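Local coordinates for periplasmic binding protein (Thermotoga lettingae TMO, PDB 4RY8), which binds 5-methylthioribose in the cleft between its two lobes and probably delivers it to a sugar transporter as its solute-binding component, at residues A171-V176 with T186-A191; G178-D183 with A203-F208; V227-V232 with S245-T250. One frame throughout, in Å; residues are numbered along the deposited sequence.

Contact 1: residues A171-V176 with T186-A191; sequences AKIGAV and TRMEAA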
ATOM      1  N   ALA C 171      -9.864 -20.132   9.440  1.00 22.94           N
ATOM      2  CA  ALA C 171     -10.294 -19.738  10.790  1.00 23.64           C
ATOM      3  C   ALA C 171      -9.898 -18.305  11.086  1.00 22.30           C
ATOM      4  O   ALA C 171      -8.835 -17.820  10.599  1.00 22.56           O
ATOM      5  CB  ALA C 171      -9.735 -20.655  11.866  1.00 25.39           C
ATOM      6  N   LYS C 172     -10.774 -17.627  11.840  1.00 23.75           N
ATOM      7  CA  LYS C 172     -10.501 -16.341  12.520  1.00 28.12           C
ATOM      8  C   LYS C 172     -10.470 -16.492  14.049  1.00 31.21           C
ATOM      9  O   LYS C 172     -11.465 -16.867  14.670  1.00 22.26           O
ATOM     10  CB  LYS C 172     -11.598 -15.306  12.199  1.00 23.64           C
ATOM     11  CG  LYS C 172     -11.243 -13.883  12.619  1.00 27.98           C
ATOM     12  CD  LYS C 172     -12.296 -12.860  12.187  1.00 24.98           C
ATOM     13  CE  LYS C 172     -12.065 -11.591  12.928  1.00 22.91           C
ATOM     14  NZ  LYS C 172     -12.630 -10.431  12.247  1.00 29.02           N
ATOM     15  N   ILE C 173      -9.359 -16.156  14.685  1.00 22.24           N
ATOM     16  CA  ILE C 173      -9.298 -16.295  16.142  1.00 21.85           C
ATOM     17  C   ILE C 173      -8.703 -15.059  16.736  1.00 23.42           C
ATOM     18  O   ILE C 173      -8.093 -14.210  16.024  1.00 26.21           O
ATOM     19  CB  ILE C 173      -8.506 -17.558  16.571  1.00 26.31           C
ATOM     20  CG1 ILE C 173      -7.062 -17.469  16.130  1.00 26.66           C
ATOM     21  CG2 ILE C 173      -9.156 -18.831  16.035  1.00 25.50           C
ATOM     22  CD1 ILE C 173      -6.268 -18.705  16.487  1.00 33.57           C
ATOM     23  N   GLY C 174      -8.843 -14.960  18.046  1.00 20.68           N
ATOM     24  CA  GLY C 174      -8.255 -13.869  18.776  1.00 20.53           C
ATOM     25  C   GLY C 174      -9.207 -12.991  19.563  1.00 22.77           C
ATOM     26  O   GLY C 174     -10.333 -12.693  19.135  1.00 24.71           O
ATOM     27  N   ALA C 175      -8.724 -12.604  20.740  1.00 25.11           N
ATOM     28  CA  ALA C 175      -9.354 -11.618  21.591  1.00 25.71           C
ATOM     29  C   ALA C 175      -8.259 -10.864  22.310  1.00 21.15           C
ATOM     30  O   ALA C 175      -7.186 -11.413  22.591  1.00 27.27           O
ATOM     31  CB  ALA C 175     -10.285 -12.295  22.587  1.00 27.28           C
ATOM     32  N   VAL C 176      -8.537  -9.609  22.623  1.00 25.67           N
ATOM     33  CA  VAL C 176      -7.621  -8.767  23.377  1.00 34.93           C
ATOM     34  C   VAL C 176      -8.042  -8.843  24.846  1.00 27.34           C
ATOM     35  O   VAL C 176      -9.093  -8.354  25.205  1.00 26.62           O
ATOM     36  CB  VAL C 176      -7.689  -7.297  22.896  1.00 27.07           C
ATOM     37  CG1 VAL C 176      -6.821  -6.401  23.781  1.00 32.97           C
ATOM     38  CG2 VAL C 176      -7.281  -7.205  21.433  1.00 34.46           C
ATOM     39  N   THR C 186      -3.460 -20.672  23.466  1.00 23.98           N
ATOM     40  CA  THR C 186      -4.467 -21.677  23.784  1.00 28.47           C
ATOM     41  C   THR C 186      -5.381 -21.850  22.575  1.00 29.45           C
ATOM     42  O   THR C 186      -5.648 -22.962  22.150  1.00 30.66           O
ATOM     43  CB  THR C 186      -5.270 -21.262  25.010  1.00 26.93           C
ATOM     44  OG1 THR C 186      -4.387 -21.230  26.125  1.00 36.79           O
ATOM     45  CG2 THR C 186      -6.389 -22.284  25.310  1.00 33.74           C
ATOM     46  N   ARG C 187      -5.867 -20.736  22.050  1.00 31.05           N
ATOM     47  CA  ARG C 187      -6.740 -20.742  20.876  1.00 30.20           C
ATOM     48  C   ARG C 187      -6.073 -21.400  19.684  1.00 29.55           C
ATOM     49  O   ARG C 187      -6.708 -22.125  18.952  1.00 26.65           O
ATOM     50  CB  ARG C 187      -7.137 -19.308  20.492  1.00 31.35           C
ATOM     51  CG  ARG C 187      -8.048 -18.583  21.462  1.00 37.32           C
ATOM     52  CD  ARG C 187      -7.842 -17.059  21.354  1.00 31.25           C
ATOM     53  NE  ARG C 187      -9.090 -16.371  21.688  1.00 48.37           N
ATOM     54  CZ  ARG C 187      -9.606 -16.269  22.916  1.00 43.19           C
ATOM     55  NH1 ARG C 187      -8.969 -16.761  23.976  1.00 62.14           N
ATOM     56  NH2 ARG C 187     -10.771 -15.642  23.087  1.00 41.74           N
ATOM     57  N   MET C 188      -4.793 -21.103  19.466  1.00 23.90           N
ATOM     58  CA  MET C 188      -4.095 -21.632  18.326  1.00 25.52           C
ATOM     59  C   MET C 188      -3.980 -23.163  18.411  1.00 31.53           C
ATOM     60  O   MET C 188      -4.148 -23.824  17.372  1.00 29.71           O
ATOM     61  CB  MET C 188      -2.746 -20.932  18.135  1.00 22.42           C
ATOM     62  CG  MET C 188      -1.981 -21.376  16.906  1.00 27.78           C
ATOM     63  SD  MET C 188      -2.602 -20.826  15.304  1.00 25.24           S
ATOM     64  CE  MET C 188      -1.649 -21.857  14.206  1.00 41.18           C
ATOM     65  N   GLU C 189      -3.753 -23.709  19.622  1.00 30.03           N
ATOM     66  CA  GLU C 189      -3.713 -25.166  19.861  1.00 28.26           C
ATOM     67  C   GLU C 189      -4.988 -25.806  19.358  1.00 37.12           C
ATOM     68  O   GLU C 189      -4.942 -26.825  18.639  1.00 26.97           O
ATOM     69  CB  GLU C 189      -3.609 -25.516  21.345  1.00 39.96           C
ATOM     70  CG  GLU C 189      -2.281 -25.264  22.038  1.00 50.12           C
ATOM     71  CD  GLU C 189      -2.442 -25.295  23.559  1.00 82.15           C
ATOM     72  OE1 GLU C 189      -3.337 -26.011  24.085  1.00 68.41           O
ATOM     73  OE2 GLU C 189      -1.688 -24.593  24.247  1.00 51.53           O
ATOM     74  N   ALA C 190      -6.125 -25.193  19.716  1.00 29.36           N
ATOM     75  CA  ALA C 190      -7.446 -25.707  19.284  1.00 26.71           C
ATOM     76  C   ALA C 190      -7.683 -25.528  17.789  1.00 25.64           C
ATOM     77  O   ALA C 190      -8.210 -26.444  17.150  1.00 29.40           O
ATOM     78  CB  ALA C 190      -8.586 -25.057  20.095  1.00 30.87           C
ATOM     79  N   ALA C 191      -7.313 -24.364  17.233  1.00 27.24           N
ATOM     80  CA  ALA C 191      -7.457 -24.065  15.804  1.00 27.55           C
ATOM     81  C   ALA C 191      -6.683 -25.034  14.883  1.00 27.82           C
ATOM     82  O   ALA C 191      -7.191 -25.419  13.841  1.00 24.81           O
ATOM     83  CB  ALA C 191      -7.058 -22.619  15.494  1.00 26.62           C
TER

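Contact 2: residues G178-D183 with A203-F208; sequences GSTAAD and AMWDEF. With SR1 (5-S-methyl-5-thio-alpha-D-ribofuranose), chain G.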
ATOM      1  N   GLY C 178      -5.706  -8.690  27.956  1.00 27.92           N
ATOM      2  CA  GLY C 178      -4.780  -8.488  29.069  1.00 30.73           C
ATOM      3  C   GLY C 178      -3.726  -9.576  29.254  1.00 30.24           C
ATOM      4  O   GLY C 178      -2.695  -9.351  29.886  1.00 40.91           O
ATOM      5  N   SER C 179      -3.979 -10.754  28.711  1.00 29.72           N
ATOM      6  CA  SER C 179      -2.994 -11.849  28.621  1.00 35.08           C
ATOM      7  C   SER C 179      -3.130 -12.453  27.221  1.00 27.69           C
ATOM      8  O   SER C 179      -3.405 -13.663  27.044  1.00 25.19           O
ATOM      9  CB  SER C 179      -3.313 -12.922  29.655  1.00 30.80           C
ATOM     10  OG  SER C 179      -3.419 -12.326  30.903  1.00 43.35           O
ATOM     11  N   THR C 180      -3.011 -11.581  26.231  1.00 24.11           N
ATOM     12  CA  THR C 180      -3.377 -11.900  24.862  1.00 21.65           C
ATOM     13  C   THR C 180      -2.486 -12.963  24.247  1.00 24.28           C
ATOM     14  O   THR C 180      -2.998 -13.868  23.599  1.00 25.15           O
ATOM     15  CB  THR C 180      -3.411 -10.610  24.003  1.00 28.01           C
ATOM     16  OG1 THR C 180      -4.528  -9.779  24.390  1.00 26.95           O
ATOM     17  CG2 THR C 180      -3.515 -10.940  22.545  1.00 21.50           C
ATOM     18  N   ALA C 181      -1.160 -12.854  24.402  1.00 22.24           N
ATOM     19  CA  ALA C 181      -0.242 -13.854  23.866  1.00 22.07           C
ATOM     20  C   ALA C 181      -0.549 -15.243  24.393  1.00 23.23           C
ATOM     21  O   ALA C 181      -0.692 -16.173  23.596  1.00 21.66           O
ATOM     22  CB  ALA C 181       1.239 -13.483  24.188  1.00 22.52           C
ATOM     23  N   ALA C 182      -0.645 -15.379  25.731  1.00 24.97           N
ATOM     24  CA  ALA C 182      -1.026 -16.643  26.396  1.00 26.34           C
ATOM     25  C   ALA C 182      -2.425 -17.138  25.988  1.00 26.19           C
ATOM     26  O   ALA C 182      -2.645 -18.352  25.774  1.00 24.51           O
ATOM     27  CB  ALA C 182      -0.938 -16.505  27.924  1.00 28.49           C
ATOM     28  N   ASP C 183      -3.379 -16.229  25.877  1.00 24.76           N
ATOM     29  CA  ASP C 183      -4.715 -16.676  25.446  1.00 29.20           C
ATOM     30  C   ASP C 183      -4.738 -17.084  23.962  1.00 25.37           C
ATOM     31  O   ASP C 183      -5.417 -18.041  23.584  1.00 29.87           O
ATOM     32  CB  ASP C 183      -5.782 -15.623  25.787  1.00 33.69           C
ATOM     33  CG  ASP C 183      -5.907 -15.385  27.314  1.00 41.96           C
ATOM     34  OD1 ASP C 183      -5.671 -16.335  28.124  1.00 41.15           O
ATOM     35  OD2 ASP C 183      -6.239 -14.231  27.689  1.00 31.08           O
ATOM     36  N   ALA C 203      -1.348 -12.707  11.602  1.00 16.95           N
ATOM     37  CA  ALA C 203      -1.643 -12.182  12.934  1.00 16.50           C
ATOM     38  C   ALA C 203      -1.368 -10.707  12.941  1.00 22.89           C
ATOM     39  O   ALA C 203      -0.230 -10.257  12.750  1.00 17.88           O
ATOM     40  CB  ALA C 203      -0.793 -12.869  13.975  1.00 24.01           C
ATOM     41  N   MET C 204      -2.402  -9.936  13.205  1.00 16.30           N
ATOM     42  CA  MET C 204      -2.365  -8.481  12.988  1.00 15.42           C
ATOM     43  C   MET C 204      -1.866  -7.639  14.214  1.00 15.79           C
ATOM     44  O   MET C 204      -1.980  -6.445  14.214  1.00 15.56           O
ATOM     45  CB  MET C 204      -3.756  -8.051  12.475  1.00 18.32           C
ATOM     46  CG  MET C 204      -4.103  -8.491  11.018  1.00 17.50           C
ATOM     47  SD  MET C 204      -2.754  -8.102   9.804  1.00 14.61           S
ATOM     48  CE  MET C 204      -3.667  -8.252   8.277  1.00 28.46           C
ATOM     49  N   TRP C 205      -1.329  -8.282  15.244  1.00 20.58           N
ATOM     50  CA  TRP C 205      -0.613  -7.591  16.362  1.00 23.92           C
ATOM     51  C   TRP C 205       0.496  -8.532  16.838  1.00 16.79           C
ATOM     52  O   TRP C 205       0.244  -9.726  16.861  1.00 16.37           O
ATOM     53  CB  TRP C 205      -1.660  -7.281  17.473  1.00 17.75           C
ATOM     54  CG  TRP C 205      -1.142  -6.751  18.780  1.00 19.66           C
ATOM     55  CD1 TRP C 205       0.003  -6.033  19.005  1.00 18.24           C
ATOM     56  CD2 TRP C 205      -1.786  -6.860  20.024  1.00 19.93           C
ATOM     57  NE1 TRP C 205       0.114  -5.712  20.323  1.00 18.60           N
ATOM     58  CE2 TRP C 205      -0.978  -6.212  20.980  1.00 24.17           C
ATOM     59  CE3 TRP C 205      -2.973  -7.464  20.439  1.00 19.60           C
ATOM     60  CZ2 TRP C 205      -1.322  -6.158  22.328  1.00 22.02           C
ATOM     61  CZ3 TRP C 205      -3.306  -7.415  21.758  1.00 20.06           C
ATOM     62  CH2 TRP C 205      -2.515  -6.760  22.689  1.00 21.11           C
ATOM     63  N   ASP C 206       1.730  -8.072  17.184  1.00 20.16           N
ATOM     64  CA  ASP C 206       2.744  -9.024  17.576  1.00 17.37           C
ATOM     65  C   ASP C 206       2.398  -9.890  18.793  1.00 23.66           C
ATOM     66  O   ASP C 206       2.907 -10.996  18.908  1.00 24.93           O
ATOM     67  CB  ASP C 206       4.207  -8.423  17.699  1.00 19.66           C
ATOM     68  CG  ASP C 206       4.342  -7.328  18.768  1.00 22.95           C
ATOM     69  OD1 ASP C 206       3.351  -6.915  19.398  1.00 19.64           O
ATOM     70  OD2 ASP C 206       5.505  -6.865  19.009  1.00 23.42           O
ATOM     71  N   GLU C 207       1.524  -9.435  19.687  1.00 25.45           N
ATOM     72  CA  GLU C 207       1.075 -10.267  20.817  1.00 22.03           C
ATOM     73  C   GLU C 207       0.232 -11.485  20.372  1.00 20.26           C
ATOM     74  O   GLU C 207       0.347 -12.585  20.948  1.00 20.88           O
ATOM     75  CB  GLU C 207       0.325  -9.420  21.851  1.00 20.05           C
ATOM     76  CG  GLU C 207       1.209  -8.413  22.563  1.00 23.04           C
ATOM     77  CD  GLU C 207       2.337  -9.058  23.344  1.00 26.10           C
ATOM     78  OE1 GLU C 207       2.095  -9.989  24.152  1.00 25.44           O
ATOM     79  OE2 GLU C 207       3.486  -8.623  23.172  1.00 25.18           O
ATOM     80  N   PHE C 208      -0.549 -11.314  19.325  1.00 25.54           N
ATOM     81  CA  PHE C 208      -1.283 -12.430  18.729  1.00 20.14           C
ATOM     82  C   PHE C 208      -0.246 -13.391  18.098  1.00 20.81           C
ATOM     83  O   PHE C 208      -0.280 -14.601  18.288  1.00 19.70           O
ATOM     84  CB  PHE C 208      -2.189 -11.956  17.595  1.00 21.50           C
ATOM     85  CG  PHE C 208      -3.429 -11.171  18.004  1.00 28.52           C
ATOM     86  CD1 PHE C 208      -4.180 -11.453  19.153  1.00 18.20           C
ATOM     87  CD2 PHE C 208      -3.918 -10.231  17.123  1.00 21.38           C
ATOM     88  CE1 PHE C 208      -5.310 -10.706  19.425  1.00 20.02           C
ATOM     89  CE2 PHE C 208      -5.058  -9.504  17.389  1.00 23.85           C
ATOM     90  CZ  PHE C 208      -5.757  -9.757  18.534  1.00 21.44           C
TER
HETATM   91  CS  SR1 G 401      -4.992  -3.953  20.322  1.00 25.10           C
HETATM   92  S   SR1 G 401      -4.566  -2.854  18.991  1.00 20.45           S
HETATM   93  C5  SR1 G 401      -2.877  -3.480  18.817  1.00 25.11           C
HETATM   94  C4  SR1 G 401      -2.124  -2.745  17.711  1.00 20.17           C
HETATM   95  O4  SR1 G 401      -2.147  -1.397  18.051  1.00 23.29           O
HETATM   96  C1  SR1 G 401      -0.874  -0.768  17.808  1.00 43.30           C
HETATM   97  O1  SR1 G 401      -1.069   0.191  16.825  1.00 27.28           O
HETATM   98  C2  SR1 G 401       0.126  -1.813  17.337  1.00 30.48           C
HETATM   99  O2  SR1 G 401       0.613  -1.707  15.972  1.00 20.18           O
HETATM  100  C3  SR1 G 401      -0.649  -3.097  17.558  1.00 21.80           C
HETATM  101  O3  SR1 G 401      -0.455  -3.993  16.472  1.00 22.86           O
HETATM  102  O   HOH W   1       0.149 -10.675  25.726  1.00 31.66           O

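Contact 3: residues V227-V232 with S245-T250; sequences VYSVDV and SPWVAT. With SR1 (5-S-methyl-5-thio-alpha-D-ribofuranose), chain G.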
ATOM      1  N   VAL C 227       4.368 -17.986   9.538  1.00 22.53           N
ATOM      2  CA  VAL C 227       3.646 -16.968  10.274  1.00 20.89           C
ATOM      3  C   VAL C 227       4.044 -15.586   9.814  1.00 20.10           C
ATOM      4  O   VAL C 227       5.211 -15.308   9.673  1.00 21.01           O
ATOM      5  CB  VAL C 227       3.865 -17.089  11.796  1.00 23.27           C
ATOM      6  CG1 VAL C 227       2.961 -16.082  12.541  1.00 22.26           C
ATOM      7  CG2 VAL C 227       3.589 -18.521  12.248  1.00 29.33           C
ATOM      8  N   TYR C 228       3.035 -14.761   9.553  1.00 20.59           N
ATOM      9  CA  TYR C 228       3.159 -13.380   9.094  1.00 24.71           C
ATOM     10  C   TYR C 228       2.481 -12.523  10.159  1.00 24.03           C
ATOM     11  O   TYR C 228       1.358 -12.835  10.579  1.00 25.05           O
ATOM     12  CB  TYR C 228       2.472 -13.203   7.710  1.00 20.97           C
ATOM     13  CG  TYR C 228       3.139 -14.103   6.659  1.00 20.19           C
ATOM     14  CD1 TYR C 228       2.870 -15.477   6.614  1.00 24.34           C
ATOM     15  CD2 TYR C 228       4.086 -13.608   5.771  1.00 19.31           C
ATOM     16  CE1 TYR C 228       3.491 -16.310   5.699  1.00 23.21           C
ATOM     17  CE2 TYR C 228       4.711 -14.454   4.863  1.00 20.35           C
ATOM     18  CZ  TYR C 228       4.422 -15.786   4.840  1.00 22.76           C
ATOM     19  OH  TYR C 228       5.026 -16.620   3.966  1.00 28.49           O
ATOM     20  N   SER C 229       3.155 -11.464  10.608  1.00 20.65           N
ATOM     21  CA  SER C 229       2.591 -10.584  11.628  1.00 22.00           C
ATOM     22  C   SER C 229       2.777  -9.095  11.322  1.00 21.85           C
ATOM     23  O   SER C 229       3.289  -8.690  10.285  1.00 25.17           O
ATOM     24  CB  SER C 229       3.222 -10.908  12.968  1.00 22.62           C
ATOM     25  OG  SER C 229       4.601 -10.498  12.891  1.00 20.42           O
ATOM     26  N   VAL C 230       2.304  -8.299  12.252  1.00 16.83           N
ATOM     27  CA  VAL C 230       2.588  -6.922  12.313  1.00 21.88           C
ATOM     28  C   VAL C 230       3.366  -6.661  13.606  1.00 20.13           C
ATOM     29  O   VAL C 230       3.210  -7.391  14.604  1.00 23.58           O
ATOM     30  CB  VAL C 230       1.244  -6.151  12.301  1.00 16.29           C
ATOM     31  CG1 VAL C 230       1.422  -4.676  12.390  1.00 16.15           C
ATOM     32  CG2 VAL C 230       0.506  -6.463  11.038  1.00 16.73           C
ATOM     33  N   ASP C 231       4.093  -5.547  13.606  1.00 17.01           N
ATOM     34  CA  ASP C 231       4.850  -5.026  14.742  1.00 17.91           C
ATOM     35  C   ASP C 231       6.212  -5.701  14.818  1.00 21.34           C
ATOM     36  O   ASP C 231       6.397  -6.815  14.369  1.00 23.88           O
ATOM     37  CB  ASP C 231       4.153  -5.092  16.117  1.00 17.15           C
ATOM     38  CG  ASP C 231       2.782  -4.444  16.106  1.00 20.97           C
ATOM     39  OD1 ASP C 231       2.666  -3.337  15.548  1.00 19.41           O
ATOM     40  OD2 ASP C 231       1.814  -5.052  16.645  1.00 21.28           O
ATOM     41  N   VAL C 232       7.160  -4.956  15.353  1.00 19.94           N
ATOM     42  CA  VAL C 232       8.497  -5.498  15.597  1.00 22.63           C
ATOM     43  C   VAL C 232       8.996  -4.919  16.931  1.00 28.78           C
ATOM     44  O   VAL C 232       8.745  -3.732  17.275  1.00 21.69           O
ATOM     45  CB  VAL C 232       9.411  -5.244  14.388  1.00 22.84           C
ATOM     46  CG1 VAL C 232       9.598  -3.750  14.161  1.00 24.08           C
ATOM     47  CG2 VAL C 232      10.741  -5.986  14.530  1.00 22.16           C
ATOM     48  N   SER C 245      12.314 -21.433  13.461  1.00 33.32           N
ATOM     49  CA  SER C 245      11.151 -20.551  13.684  1.00 34.62           C
ATOM     50  C   SER C 245      10.217 -20.568  12.479  1.00 37.55           C
ATOM     51  O   SER C 245      10.652 -20.426  11.355  1.00 30.98           O
ATOM     52  CB  SER C 245      11.572 -19.111  13.959  1.00 41.35           C
ATOM     53  OG  SER C 245      10.411 -18.298  14.155  1.00 32.53           O
ATOM     54  N   PRO C 246       8.911 -20.731  12.708  1.00 29.94           N
ATOM     55  CA  PRO C 246       7.967 -20.541  11.612  1.00 28.75           C
ATOM     56  C   PRO C 246       7.652 -19.054  11.350  1.00 31.59           C
ATOM     57  O   PRO C 246       6.903 -18.742  10.421  1.00 28.43           O
ATOM     58  CB  PRO C 246       6.708 -21.245  12.122  1.00 26.30           C
ATOM     59  CG  PRO C 246       6.756 -21.005  13.600  1.00 26.47           C
ATOM     60  CD  PRO C 246       8.242 -21.105  13.957  1.00 35.61           C
ATOM     61  N   TRP C 247       8.216 -18.146  12.147  1.00 25.66           N
ATOM     62  CA  TRP C 247       7.884 -16.725  12.014  1.00 28.24           C
ATOM     63  C   TRP C 247       8.708 -16.095  10.900  1.00 30.49           C
ATOM     64  O   TRP C 247       9.894 -15.791  11.097  1.00 33.63           O
ATOM     65  CB  TRP C 247       8.106 -16.023  13.344  1.00 27.87           C
ATOM     66  CG  TRP C 247       7.390 -14.668  13.489  1.00 24.69           C
ATOM     67  CD1 TRP C 247       6.828 -13.908  12.512  1.00 21.22           C
ATOM     68  CD2 TRP C 247       7.255 -13.937  14.698  1.00 27.84           C
ATOM     69  NE1 TRP C 247       6.300 -12.750  13.056  1.00 19.35           N
ATOM     70  CE2 TRP C 247       6.539 -12.759  14.405  1.00 20.09           C
ATOM     71  CE3 TRP C 247       7.621 -14.191  16.022  1.00 29.71           C
ATOM     72  CZ2 TRP C 247       6.261 -11.816  15.364  1.00 20.16           C
ATOM     73  CZ3 TRP C 247       7.281 -13.257  16.995  1.00 26.52           C
ATOM     74  CH2 TRP C 247       6.625 -12.093  16.661  1.00 20.38           C
ATOM     75  N   VAL C 248       8.116 -15.896   9.720  1.00 24.26           N
ATOM     76  CA  VAL C 248       8.953 -15.534   8.533  1.00 29.87           C
ATOM     77  C   VAL C 248       9.033 -14.045   8.149  1.00 24.62           C
ATOM     78  O   VAL C 248      10.020 -13.602   7.570  1.00 31.07           O
ATOM     79  CB  VAL C 248       8.641 -16.407   7.291  1.00 32.71           C
ATOM     80  CG1 VAL C 248       8.950 -17.873   7.583  1.00 38.61           C
ATOM     81  CG2 VAL C 248       7.234 -16.262   6.862  1.00 29.56           C
ATOM     82  N   ALA C 249       8.021 -13.272   8.505  1.00 23.98           N
ATOM     83  CA  ALA C 249       8.004 -11.857   8.230  1.00 24.68           C
ATOM     84  C   ALA C 249       7.035 -11.119   9.154  1.00 27.26           C
ATOM     85  O   ALA C 249       6.034 -11.690   9.625  1.00 23.48           O
ATOM     86  CB  ALA C 249       7.612 -11.605   6.777  1.00 25.16           C
ATOM     87  N   THR C 250       7.381  -9.860   9.416  1.00 26.07           N
ATOM     88  CA  THR C 250       6.510  -8.897  10.066  1.00 20.70           C
ATOM     89  C   THR C 250       6.693  -7.539   9.365  1.00 27.70           C
ATOM     90  O   THR C 250       7.720  -7.233   8.720  1.00 22.67           O
ATOM     91  CB  THR C 250       6.809  -8.787  11.609  1.00 25.48           C
ATOM     92  OG1 THR C 250       5.771  -8.077  12.299  1.00 25.51           O
ATOM     93  CG2 THR C 250       8.125  -8.078  11.879  1.00 22.17           C
TER
HETATM   94  CS  SR1 G 401      -4.992  -3.953  20.322  1.00 25.10           C
HETATM   95  S   SR1 G 401      -4.566  -2.854  18.991  1.00 20.45           S
HETATM   96  C5  SR1 G 401      -2.877  -3.480  18.817  1.00 25.11           C
HETATM   97  C4  SR1 G 401      -2.124  -2.745  17.711  1.00 20.17           C
HETATM   98  O4  SR1 G 401      -2.147  -1.397  18.051  1.00 23.29           O
HETATM   99  C1  SR1 G 401      -0.874  -0.768  17.808  1.00 43.30           C
HETATM  100  O1  SR1 G 401      -1.069   0.191  16.825  1.00 27.28           O
HETATM  101  C2  SR1 G 401       0.126  -1.813  17.337  1.00 30.48           C
HETATM  102  O2  SR1 G 401       0.613  -1.707  15.972  1.00 20.18           O
HETATM  103  C3  SR1 G 401      -0.649  -3.097  17.558  1.00 21.80           C
HETATM  104  O3  SR1 G 401      -0.455  -3.993  16.472  1.00 22.86           O

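Contact 1: residues A171-V176 with T186-A191
Arg187 and Ile173 carry this contact, with Ala191 next in buried surface. The methyl end of Ile173, atom CD1, reaches the helix and sits among three residues. Ile173 CD1 lies 4.1 Å from Arg187 CB and 4.1 Å from Ala191 CB. It also meets the backbone of Met188, whose CA is 4.1 Å from Ile173 CD1. The sulfur is a little farther off, with Ile173 CD1 to Met188 SD at 4.4 Å. The branch gets there because CG1 stands between the backbone N and the carbonyl carbon (chi1 63°), and the chain then runs straight on to CD1. Ile173 ends strand 167-173, and Arg187 and Ala191 lie one turn apart on helix 180-194. The helix is the next element in the chain, after a short loop, and runs back antiparallel to the strand at 165°, with 9.9 Å between the short axes. This is the strand-to-helix step of an alpha/beta lobe of the periplasmic binding protein fold. The strand is at an edge of its sheet, and Ile173 also touches Ile140 and Val142 of neighbouring strand 137-142. Beyond Ile173 the contact changes character. The Arg187 chain is extended from CG to NE and lies along the loop. The N of Gly174 is at the guanidinium edge, 3.9 Å from Arg187 NE. Ala175 CB approaches the same group obliquely and lies 3.4 Å from Arg187 NH2.

Contact 2: residues G178-D183 with A203-F208
Thr180 CG2 is anti to the backbone N, with OG1 at chi1 -70°, and this aims the methyl at Trp205 and Phe208. Trp205 has its CG anti to the backbone N (chi1 172°), which carries the indole back toward Thr180. The contact joins the N-terminal ends of helices 180-194 and 206-219, in one of the two lobes of the periplasmic binding protein fold. Thr180 CG2 lies 3.6 Å from Trp205 CZ3 and 3.5 Å from Phe208 CD1, oblique to both rings. Its hydroxyl also lies beside the indole, but hydrogen-bonds to Glu26 and the backbone N of Thr177. Glu207 CB sits over the centre of one indole face, and C5 of the bound 5-methylthioribose over the opposite one, toward the rim. Thr180 touches the far, CZ3 end of this indole, which lines the pocket. Ala181 packs on the first turn of the other helix, where its CA makes a CH...O contact with Glu207 O at 3.2 Å. Glu207 bends at chi2, and its OE2 forms a salt bridge with Lys210. Water bridges the other oxygen: Ala181 N donates to it at 2.9 Å, and it donates to Glu207 OE1 at 2.6 Å.

Contact 3: residues V227-V232 with S245-T250
Ser229 and Thr250 meet side by side on neighbouring parallel strands, and the Thr250 side chain ties the two together. Thr250 CB lies 3.1 Å from Ser229 OG. Thr250 CG2 lies 3.3 Å from Asp231 O and also reaches Val232 CB. OG1 is anti to the backbone N (chi1 -167°) and ends between two oxygens. Thr250 OG1 accepts from Ser229 OG at 2.8 Å and donates to Asp231 O at 2.5 Å, a short bond with the donor tilted from the carbonyl plane. Ser229 OG in turn accepts from Trp247 NE1 at 2.8 Å, with the oxygen in the indole plane and the N-H bent to 139°. A chain of bonds thus runs from the indole through both hydroxyls to the carbonyl of Asp231. The strands belong to a right-handed beta-alpha-beta crossover through helix 234-240. Val227 N bonds to Pro246 O, Val248 N to Val227 O, and Ser229 N to Ala249 O. The pairing slips by one residue between Val227 and Tyr228, which is a beta bulge. Before it, Ser245 OG accepts from Trp247 N in an ST turn. On the Tyr228 side of the sheet, Val248 CG2 makes a CH-pi contact over the ring face, 3.5 Å from Tyr228 CZ; the phenol hydroxyl bonds to Asp132. Asp231 OD1 and OD2 accept from O2 and O3 of 5-methylthioribose, and OD2 also takes the backbone N-H of Asp206. The hydroxyl chain grips the backbone of a sugar-binding residue, so it is a second shell that would help fix where that carboxylate sits.

All three contacts lie in the lobe built on the mixed sheet that holds strands 167-173, 226-230 and 247-252. Contacts 1 and 2 share helix 180-194, cross along the chain and have centres about 10 Å apart. They touch where Val176 packs on Trp205 and Phe208. Contact 3 follows both in sequence. Its centre is about 13 Å from that of contact 2 and about 17 Å from that of contact 1, which it does not touch. Contacts 2 and 3 meet through probable hydrogen bonds of Ala203 N with Tyr228 O and Asp206 N with Asp231 OD2. Both reach the sugar: loops after neighbouring strands 200-203 and 226-230 form part of this lobe's side of the pocket.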